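Local coordinates for protein putative prolyl-tRNA synthetase (Leishmania major, PDB 5XIL) that probably catalyses the ATP-dependent attachment of L-proline to tRNA(Pro), this chain carrying the class II synthetase core, the anticodon-binding domain and the C-terminal domain, at residues Y116-H126 against F237-P248. Sequence-based numbering, arbitrary orientation. Where two conformers were deposited one is given.
Sequences YPYYAKWIRSH and FGKMFDIRFQDP
Tyr116 reaches both aromatic rings of the helix that carries Phe237 and Phe241. Its CB sits over the face of Phe241, 3.8 Å from the ring centroid, a CH-pi contact. With CG anti to its own carbonyl carbon (chi1 -68°), the phenol then runs past Phe241, presenting an edge with the two planes at 89°. Further out, CE2 lies over the face of Phe237, 3.7 Å from Phe237 CG in a second T-shaped pair, while CD2 meets Phe237 CB and CD1 beside it. Finally OH hydrogen-bonds ND1 of His162. Pro117 CD comes obliquely against CD1 and CE1 of Phe241.

Both segments belong to the class II synthetase core: the 116-122 part of helix 111-122 crosses residues 237-241 at 85°, and a Schellman motif at Asp242 turns the chain into strand 245-247, which pairs with 253-265. On the way Ile243 splits its branches, CG1 against Ala120 CB and CG2 3.6 Å from Ile123 CD1.

Beyond, no direct hydrogen bond joins the two chain segments; waters bridge them instead. One accepts from Gln246 N and donates to Arg124 O; another accepts from His126 N and donates to Gln246 O at 2.7 Å. Pro248 CB sits over one face of the His126 imidazole, a CH-pi contact 3.7 Å from the centroid.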
loop_
_atom_site.group_PDB
_atom_site.type_symbol
_atom_site.label_atom_id
_atom_site.label_comp_id
_atom_site.label_asym_id
_atom_site.label_seq_id
_atom_site.Cartn_x
_atom_site.Cartn_y
_atom_site.Cartn_z
ATOM N N TYR A 116 1.932 4.505 22.802
ATOM C CA TYR A 116 2.647 5.506 23.551
ATOM C C TYR A 116 3.542 4.932 24.670
ATOM O O TYR A 116 4.593 5.528 24.981
ATOM C CB TYR A 116 1.701 6.599 24.013
ATOM C CG TYR A 116 1.136 7.461 22.862
ATOM C CD1 TYR A 116 1.524 7.263 21.509
ATOM C CD2 TYR A 116 0.161 8.433 23.105
ATOM C CE1 TYR A 116 0.979 8.046 20.479
ATOM C CE2 TYR A 116 -0.344 9.254 22.079
ATOM C CZ TYR A 116 0.034 9.062 20.763
ATOM O OH TYR A 116 -0.505 9.860 19.710
ATOM N N PRO A 117 3.220 3.733 25.157
ATOM C CA PRO A 117 4.219 3.071 26.033
ATOM C C PRO A 117 5.494 2.777 25.274
ATOM O O PRO A 117 6.583 2.871 25.847
ATOM C CB PRO A 117 3.509 1.772 26.466
ATOM C CG PRO A 117 2.045 2.121 26.434
ATOM C CD PRO A 117 1.885 3.108 25.278
ATOM N N TYR A 118 5.400 2.369 23.996
ATOM C CA TYR A 118 6.589 2.162 23.233
ATOM C C TYR A 118 7.334 3.440 22.953
ATOM O O TYR A 118 8.582 3.425 22.936
ATOM C CB TYR A 118 6.335 1.278 21.952
ATOM C CG TYR A 118 6.058 -0.131 22.379
ATOM C CD1 TYR A 118 4.800 -0.511 22.809
ATOM C CD2 TYR A 118 7.097 -1.056 22.473
ATOM C CE1 TYR A 118 4.542 -1.791 23.325
ATOM C CE2 TYR A 118 6.861 -2.355 22.948
ATOM C CZ TYR A 118 5.568 -2.723 23.384
ATOM O OH TYR A 118 5.303 -4.029 23.867
ATOM N N TYR A 119 6.617 4.535 22.705
ATOM C CA TYR A 119 7.248 5.813 22.507
ATOM C C TYR A 119 8.109 6.132 23.756
ATOM O O TYR A 119 9.210 6.640 23.661
ATOM C CB TYR A 119 6.202 6.920 22.273
ATOM C CG TYR A 119 5.745 7.007 20.814
ATOM C CD1 TYR A 119 5.539 5.840 20.064
ATOM C CD2 TYR A 119 5.535 8.232 20.179
ATOM C CE1 TYR A 119 5.102 5.910 18.725
ATOM C CE2 TYR A 119 5.090 8.307 18.826
ATOM C CZ TYR A 119 4.903 7.134 18.129
ATOM O OH TYR A 119 4.522 7.097 16.808
ATOM N N ALA A 120 7.551 5.880 24.922
ATOM C CA ALA A 120 8.286 6.111 26.189
ATOM C C ALA A 120 9.567 5.280 26.197
ATOM O O ALA A 120 10.612 5.791 26.507
ATOM C CB ALA A 120 7.392 5.789 27.403
ATOM N N LYS A 121 9.475 4.027 25.770
ATOM C CA LYS A 121 10.601 3.126 25.723
ATOM C C LYS A 121 11.665 3.550 24.694
ATOM O O LYS A 121 12.854 3.638 24.998
ATOM C CB LYS A 121 10.072 1.709 25.482
ATOM C CG LYS A 121 11.164 0.692 25.558
ATOM C CD LYS A 121 10.781 -0.660 25.026
ATOM C CE LYS A 121 12.048 -1.511 24.818
ATOM N NZ LYS A 121 11.839 -2.865 25.406
ATOM N N TRP A 122 11.230 3.928 23.503
ATOM C CA TRP A 122 12.130 4.270 22.445
ATOM C C TRP A 122 12.742 5.604 22.641
ATOM O O TRP A 122 13.788 5.856 22.121
ATOM C CB TRP A 122 11.404 4.260 21.090
ATOM C CG TRP A 122 10.903 2.896 20.711
ATOM C CD1 TRP A 122 11.507 1.713 20.977
ATOM C CD2 TRP A 122 9.731 2.586 19.905
ATOM N NE1 TRP A 122 10.761 0.671 20.447
ATOM C CE2 TRP A 122 9.685 1.187 19.763
ATOM C CE3 TRP A 122 8.697 3.364 19.331
ATOM C CZ2 TRP A 122 8.661 0.527 19.025
ATOM C CZ3 TRP A 122 7.674 2.708 18.619
ATOM C CH2 TRP A 122 7.647 1.322 18.478
ATOM N N ILE A 123 12.111 6.497 23.386
ATOM C CA ILE A 123 12.718 7.816 23.521
ATOM C C ILE A 123 13.564 7.795 24.811
ATOM O O ILE A 123 13.065 8.058 25.896
ATOM C CB ILE A 123 11.697 8.929 23.531
ATOM C CG1 ILE A 123 11.000 9.063 22.184
ATOM C CG2 ILE A 123 12.284 10.272 23.927
ATOM C CD1 ILE A 123 9.618 9.723 22.265
ATOM N N ARG A 124 14.849 7.511 24.635
ATOM C CA ARG A 124 15.797 7.353 25.744
ATOM C C ARG A 124 16.520 8.620 25.995
ATOM O O ARG A 124 16.971 8.825 27.097
ATOM C CB ARG A 124 16.811 6.232 25.451
ATOM C CG ARG A 124 16.166 4.852 25.371
ATOM C CD ARG A 124 16.963 3.900 24.481
ATOM N NE ARG A 124 17.163 4.459 23.139
ATOM C CZ ARG A 124 17.976 3.962 22.201
ATOM N NH1 ARG A 124 18.685 2.847 22.423
ATOM N NH2 ARG A 124 18.079 4.579 21.023
ATOM N N SER A 125 16.620 9.488 24.988
ATOM C CA SER A 125 17.283 10.773 25.112
ATOM C C SER A 125 16.855 11.638 23.934
ATOM O O SER A 125 16.148 11.154 23.029
ATOM C CB SER A 125 18.808 10.566 25.088
ATOM O OG SER A 125 19.287 10.375 23.746
ATOM N N HIS A 126 17.292 12.871 23.912
ATOM C CA HIS A 126 16.940 13.749 22.854
ATOM C C HIS A 126 17.376 13.217 21.492
ATOM O O HIS A 126 16.798 13.555 20.512
ATOM C CB HIS A 126 17.586 15.095 23.053
ATOM C CG HIS A 126 19.039 15.099 22.704
ATOM N ND1 HIS A 126 20.015 14.597 23.531
ATOM C CD2 HIS A 126 19.676 15.515 21.594
ATOM C CE1 HIS A 126 21.191 14.717 22.948
ATOM N NE2 HIS A 126 21.012 15.270 21.771
ATOM N N PHE A 237 0.027 13.902 26.316
ATOM C CA PHE A 237 0.220 12.482 26.355
ATOM C C PHE A 237 1.532 12.036 26.905
ATOM O O PHE A 237 1.631 10.941 27.435
ATOM C CB PHE A 237 0.026 11.865 24.983
ATOM C CG PHE A 237 -1.423 11.711 24.626
ATOM C CD1 PHE A 237 -2.181 10.693 25.192
ATOM C CD2 PHE A 237 -2.059 12.617 23.783
ATOM C CE1 PHE A 237 -3.526 10.535 24.872
ATOM C CE2 PHE A 237 -3.395 12.445 23.458
ATOM C CZ PHE A 237 -4.127 11.403 23.990
ATOM N N GLY A 238 2.534 12.881 26.780
ATOM C CA GLY A 238 3.837 12.563 27.338
ATOM C C GLY A 238 3.728 12.509 28.840
ATOM O O GLY A 238 4.315 11.678 29.461
ATOM N N LYS A 239 2.931 13.396 29.410
ATOM C CA LYS A 239 2.678 13.361 30.825
ATOM C C LYS A 239 1.944 12.104 31.240
ATOM O O LYS A 239 2.345 11.447 32.175
ATOM C CB LYS A 239 1.881 14.577 31.218
ATOM C CG LYS A 239 2.647 15.833 30.937
ATOM C CD LYS A 239 1.732 17.015 31.158
ATOM C CE LYS A 239 2.393 18.323 30.775
ATOM N NZ LYS A 239 1.379 19.389 31.002
ATOM N N MET A 240 0.904 11.724 30.521
ATOM C CA MET A 240 0.202 10.473 30.837
ATOM C C MET A 240 1.084 9.235 30.799
ATOM O O MET A 240 0.908 8.365 31.633
ATOM C CB MET A 240 -0.966 10.209 29.865
ATOM C CG MET A 240 -2.280 10.987 30.028
ATOM S SD MET A 240 -3.518 10.438 28.778
ATOM C CE MET A 240 -3.609 8.691 29.116
ATOM N N PHE A 241 1.994 9.138 29.814
ATOM C CA PHE A 241 2.699 7.905 29.471
ATOM C C PHE A 241 4.167 7.983 29.847
ATOM O O PHE A 241 4.936 7.113 29.529
ATOM C CB PHE A 241 2.554 7.599 27.970
ATOM C CG PHE A 241 1.209 7.085 27.630
ATOM C CD1 PHE A 241 0.930 5.739 27.783
ATOM C CD2 PHE A 241 0.193 7.946 27.231
ATOM C CE1 PHE A 241 -0.353 5.232 27.499
ATOM C CE2 PHE A 241 -1.087 7.443 26.954
ATOM C CZ PHE A 241 -1.354 6.086 27.075
ATOM N N ASP A 242 4.520 9.027 30.590
ATOM C CA ASP A 242 5.880 9.147 31.085
ATOM C C ASP A 242 6.916 9.090 29.939
ATOM O O ASP A 242 7.898 8.332 30.039
ATOM C CB ASP A 242 6.113 8.052 32.143
ATOM C CG ASP A 242 5.254 8.279 33.402
ATOM O OD1 ASP A 242 5.259 9.417 33.921
ATOM O OD2 ASP A 242 4.586 7.338 33.858
ATOM N N ILE A 243 6.646 9.849 28.885
ATOM C CA ILE A 243 7.551 10.080 27.769
ATOM C C ILE A 243 8.333 11.331 28.157
ATOM O O ILE A 243 7.757 12.384 28.445
ATOM C CB ILE A 243 6.805 10.288 26.463
ATOM C CG1 ILE A 243 5.865 9.102 26.203
ATOM C CG2 ILE A 243 7.807 10.386 25.274
ATOM C CD1 ILE A 243 4.816 9.333 25.085
ATOM N N ARG A 244 9.654 11.178 28.249
ATOM C CA ARG A 244 10.513 12.211 28.786
ATOM C C ARG A 244 11.914 12.036 28.253
ATOM O O ARG A 244 12.285 10.950 27.906
ATOM C CB ARG A 244 10.549 12.081 30.314
ATOM C CG ARG A 244 10.717 10.598 30.733
ATOM C CD ARG A 244 10.845 10.380 32.229
ATOM N NE ARG A 244 12.086 11.014 32.682
ATOM C CZ ARG A 244 12.569 10.979 33.919
ATOM N NH1 ARG A 244 11.932 10.325 34.881
ATOM N NH2 ARG A 244 13.708 11.596 34.178
ATOM N N PHE A 245 12.675 13.120 28.220
ATOM C CA PHE A 245 14.085 13.038 27.969
ATOM C C PHE A 245 14.795 14.197 28.691
ATOM O O PHE A 245 14.219 15.254 28.942
ATOM C CB PHE A 245 14.347 13.084 26.445
ATOM C CG PHE A 245 13.909 14.368 25.801
ATOM C CD1 PHE A 245 12.552 14.609 25.530
ATOM C CD2 PHE A 245 14.836 15.359 25.468
ATOM C CE1 PHE A 245 12.160 15.812 24.976
ATOM C CE2 PHE A 245 14.436 16.556 24.903
ATOM C CZ PHE A 245 13.082 16.790 24.684
ATOM N N GLN A 246 16.071 13.998 28.993
ATOM C CA GLN A 246 16.861 15.084 29.609
ATOM C C GLN A 246 17.151 16.162 28.602
ATOM O O GLN A 246 17.457 15.882 27.415
ATOM C CB GLN A 246 18.199 14.546 30.173
ATOM C CG GLN A 246 18.042 13.567 31.341
ATOM C CD GLN A 246 17.143 14.121 32.418
ATOM O OE1 GLN A 246 15.947 13.866 32.414
ATOM N NE2 GLN A 246 17.705 14.943 33.316
ATOM N N ASP A 247 17.047 17.403 29.048
ATOM C CA ASP A 247 17.335 18.513 28.212
ATOM C C ASP A 247 18.822 18.430 27.822
ATOM O O ASP A 247 19.653 18.373 28.703
ATOM C CB ASP A 247 17.102 19.775 28.988
ATOM C CG ASP A 247 17.458 21.001 28.217
ATOM O OD1 ASP A 247 18.170 20.918 27.206
ATOM O OD2 ASP A 247 16.999 22.043 28.649
ATOM N N PRO A 248 19.144 18.331 26.525
ATOM C CA PRO A 248 20.571 18.175 26.119
ATOM C C PRO A 248 21.469 19.358 26.514
ATOM O O PRO A 248 22.684 19.190 26.637
ATOM C CB PRO A 248 20.489 18.083 24.603
ATOM C CG PRO A 248 19.225 18.853 24.259
ATOM C CD PRO A 248 18.259 18.429 25.355
HETATM O O HOH W 1 10.650 8.514 27.356
HETATM O O HOH W 2 17.226 11.284 28.550
HETATM O O HOH W 3 18.452 13.672 26.172
#